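Sulfite dehydrogenase (Paracoccus pantotrophus, PDB 2XTS) oxidises protein-bound sulfane sulfur in the Sox system, probably passing electrons from a molybdenum cofactor to heme c. Local coordinates at residues C120-G125 / N366-N371. Numbering follows the deposited sequence.
Sequences CAANGG and NVYHNN. With CO (cobalt (II) ion), chain G; 2MO (molybdenum (IV)oxide), chain F; MTE (phosphonic acidmono-(2-amino-5,6-dimercapto-4-oxo-3,7,8a,9,10,10a-hexahydro-4H-8-oxa-1,3,9,10-tetraaza-anthracen-7-ylmethyl)ester), chain E.
Ala121 O and His369 N join two metal-bearing loops: His369 NE2 binds cobalt(II), and Cys120 SG binds the molybdenum of the cofactor at 2.4 Å. Glu219 OE1 and the backbone O of Thr259 also bind the cobalt. The contact ties the molybdopterin-binding domain of the sulfite oxidase fold to the dimerisation domain. The bond from His369 N to Ala121 O is near-straight: 2.9 Å, N-H...O angle 161°, in the carbonyl plane. Ala121 also reaches the active site: its N donates to OT1 of the molybdenum oxide. Consecutive type I and type II turns, Cys120 to Asn123 and Ala122 to Gly125, shape the first loop; they are closed by Asn123 N to Cys120 O at 3.0 Å and Gly125 N to Ala122 O at 2.8 Å. Ala121 O and Gly124 O are the acceptors used by residues 366-371. Ala121 CB lies 3.6 Å from Tyr368 CD1, while Ala122 N meets that ring at its edge; Val367 CG1 covers one face. Asn370 extends its amide with chi1 at -175°, CG opposite the backbone N, which carries ND2 to Gly124 O at 3.0 Å, the donor standing 43° out of the carbonyl plane. Cutting Asn370 back to an alanine removes ND2, which would probably leave Gly124 O without this donor and open a gap beside the turn. Between the loops sits one water, which accepts from Asn370 N at 3.0 Å and also lies 2.9 Å from Asn123 O, a distance at which it could donate.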
loop_
_atom_site.group_PDB
_atom_site.type_symbol
_atom_site.label_atom_id
_atom_site.label_comp_id
_atom_site.label_asym_id
_atom_site.label_seq_id
_atom_site.Cartn_x
_atom_site.Cartn_y
_atom_site.Cartn_z
ATOM N N CYS A 120 -13.456 -12.910 1.251
ATOM C CA CYS A 120 -14.391 -13.630 2.118
ATOM C C CYS A 120 -15.205 -14.627 1.279
ATOM O O CYS A 120 -15.634 -14.327 0.186
ATOM C CB CYS A 120 -15.327 -12.640 2.779
ATOM S SG CYS A 120 -16.444 -13.402 3.997
ATOM N N ALA A 121 -15.399 -15.818 1.830
ATOM C CA ALA A 121 -16.197 -16.842 1.195
ATOM C C ALA A 121 -17.569 -16.315 0.813
ATOM O O ALA A 121 -18.161 -16.769 -0.187
ATOM C CB ALA A 121 -16.365 -18.021 2.141
ATOM N N ALA A 122 -18.081 -15.397 1.638
ATOM C CA ALA A 122 -19.415 -14.820 1.488
ATOM C C ALA A 122 -19.497 -13.648 0.510
ATOM O O ALA A 122 -20.559 -13.062 0.370
ATOM C CB ALA A 122 -19.978 -14.432 2.864
ATOM N N ASN A 123 -18.394 -13.293 -0.154
ATOM C CA ASN A 123 -18.410 -12.144 -1.057
ATOM C C ASN A 123 -19.435 -12.393 -2.175
ATOM O O ASN A 123 -19.412 -13.428 -2.836
ATOM C CB ASN A 123 -17.014 -11.905 -1.621
ATOM C CG ASN A 123 -16.838 -10.528 -2.214
ATOM O OD1 ASN A 123 -17.485 -9.560 -1.799
ATOM N ND2 ASN A 123 -15.912 -10.422 -3.159
ATOM N N GLY A 124 -20.380 -11.473 -2.333
ATOM C CA GLY A 124 -21.448 -11.685 -3.289
ATOM C C GLY A 124 -22.537 -12.669 -2.889
ATOM O O GLY A 124 -23.454 -12.968 -3.658
ATOM N N GLY A 125 -22.481 -13.179 -1.672
ATOM C CA GLY A 125 -23.414 -14.225 -1.264
ATOM C C GLY A 125 -24.847 -13.730 -1.193
ATOM O O GLY A 125 -25.793 -14.478 -1.473
ATOM N N ASN A 366 -26.437 -21.857 -1.623
ATOM C CA ASN A 366 -25.029 -22.125 -1.370
ATOM C C ASN A 366 -24.398 -21.206 -0.343
ATOM O O ASN A 366 -23.432 -21.610 0.308
ATOM C CB ASN A 366 -24.238 -22.025 -2.681
ATOM C CG ASN A 366 -23.437 -23.266 -2.997
ATOM O OD1 ASN A 366 -23.871 -24.419 -2.801
ATOM N ND2 ASN A 366 -22.270 -23.044 -3.524
ATOM N N VAL A 367 -24.885 -19.964 -0.273
ATOM C CA VAL A 367 -24.401 -18.907 0.639
ATOM C C VAL A 367 -23.030 -18.331 0.234
ATOM O O VAL A 367 -22.863 -17.126 0.165
ATOM C CB VAL A 367 -24.423 -19.313 2.152
ATOM C CG1 VAL A 367 -23.894 -18.201 3.023
ATOM C CG2 VAL A 367 -25.840 -19.706 2.615
ATOM N N TYR A 368 -22.096 -19.217 -0.090
ATOM C CA TYR A 368 -20.700 -18.885 -0.295
ATOM C C TYR A 368 -20.337 -19.113 -1.779
ATOM O O TYR A 368 -21.116 -19.685 -2.559
ATOM C CB TYR A 368 -19.842 -19.794 0.596
ATOM C CG TYR A 368 -20.203 -19.715 2.064
ATOM C CD1 TYR A 368 -19.871 -18.592 2.825
ATOM C CD2 TYR A 368 -20.886 -20.737 2.691
ATOM C CE1 TYR A 368 -20.187 -18.511 4.170
ATOM C CE2 TYR A 368 -21.231 -20.638 4.029
ATOM C CZ TYR A 368 -20.879 -19.531 4.765
ATOM O OH TYR A 368 -21.162 -19.505 6.111
ATOM N N HIS A 369 -19.128 -18.692 -2.150
ATOM C CA HIS A 369 -18.537 -19.023 -3.440
ATOM C C HIS A 369 -19.344 -18.564 -4.657
ATOM O O HIS A 369 -19.385 -19.237 -5.676
ATOM C CB HIS A 369 -18.191 -20.510 -3.523
ATOM C CG HIS A 369 -17.193 -20.934 -2.488
ATOM N ND1 HIS A 369 -15.840 -20.683 -2.608
ATOM C CD2 HIS A 369 -17.347 -21.594 -1.314
ATOM C CE1 HIS A 369 -15.214 -21.133 -1.530
ATOM N NE2 HIS A 369 -16.101 -21.705 -0.734
ATOM N N ASN A 370 -19.956 -17.386 -4.561
ATOM C CA ASN A 370 -20.593 -16.778 -5.723
ATOM C C ASN A 370 -19.592 -16.021 -6.579
ATOM O O ASN A 370 -19.326 -14.840 -6.355
ATOM C CB ASN A 370 -21.720 -15.848 -5.291
ATOM C CG ASN A 370 -22.478 -15.301 -6.477
ATOM O OD1 ASN A 370 -22.150 -15.621 -7.641
ATOM N ND2 ASN A 370 -23.490 -14.477 -6.213
ATOM N N ASN A 371 -19.077 -16.706 -7.591
ATOM C CA ASN A 371 -18.189 -16.060 -8.551
ATOM C C ASN A 371 -18.877 -15.756 -9.885
ATOM O O ASN A 371 -18.200 -15.537 -10.884
ATOM C CB ASN A 371 -16.887 -16.834 -8.770
ATOM C CG ASN A 371 -17.088 -18.209 -9.352
ATOM O OD1 ASN A 371 -18.010 -18.939 -8.986
ATOM N ND2 ASN A 371 -16.191 -18.585 -10.272
HETATM CO CO CO G . -15.766 -22.775 1.104
HETATM MO MO 2MO F . -15.200 -14.643 5.612
HETATM O OT1 2MO F . -14.764 -16.139 4.724
HETATM O OT2 2MO F . -16.975 -14.733 6.437
HETATM N N1 MTE E . -9.529 -14.765 12.365
HETATM C C2 MTE E . -9.990 -14.701 13.609
HETATM N N2 MTE E . -9.155 -15.003 14.627
HETATM N N3 MTE E . -11.251 -14.321 13.887
HETATM C C4 MTE E . -12.150 -13.993 12.914
HETATM O O4 MTE E . -13.297 -13.639 13.255
HETATM N N5 MTE E . -12.550 -13.850 10.440
HETATM C C6 MTE E . -12.112 -14.537 9.247
HETATM C C7 MTE E . -10.642 -14.351 8.907
HETATM N N8 MTE E . -9.828 -14.618 10.065
HETATM C C9 MTE E . -11.727 -14.071 11.530
HETATM C C10 MTE E . -10.341 -14.495 11.299
HETATM C "C1'" MTE E . -12.943 -14.194 8.024
HETATM S "S1'" MTE E . -14.549 -14.872 7.879
HETATM C "C2'" MTE E . -12.445 -13.447 7.010
HETATM S "S2'" MTE E . -13.307 -13.206 5.542
HETATM C "C3'" MTE E . -11.067 -12.836 7.150
HETATM O "O3'" MTE E . -10.460 -13.026 8.438
HETATM C "C4'" MTE E . -11.143 -11.335 6.943
HETATM O "O4'" MTE E . -9.823 -10.775 6.993
HETATM P P MTE E . -9.744 -9.190 7.221
HETATM O O1P MTE E . -10.499 -8.677 5.959
HETATM O O2P MTE E . -10.488 -8.800 8.456
HETATM O O3P MTE E . -8.291 -8.863 7.170
HETATM O O HOH W 1 -20.604 -15.907 -2.090
HETATM O O HOH W 2 -15.392 -24.012 2.828
HETATM O O HOH W 3 -17.686 -22.261 1.846
#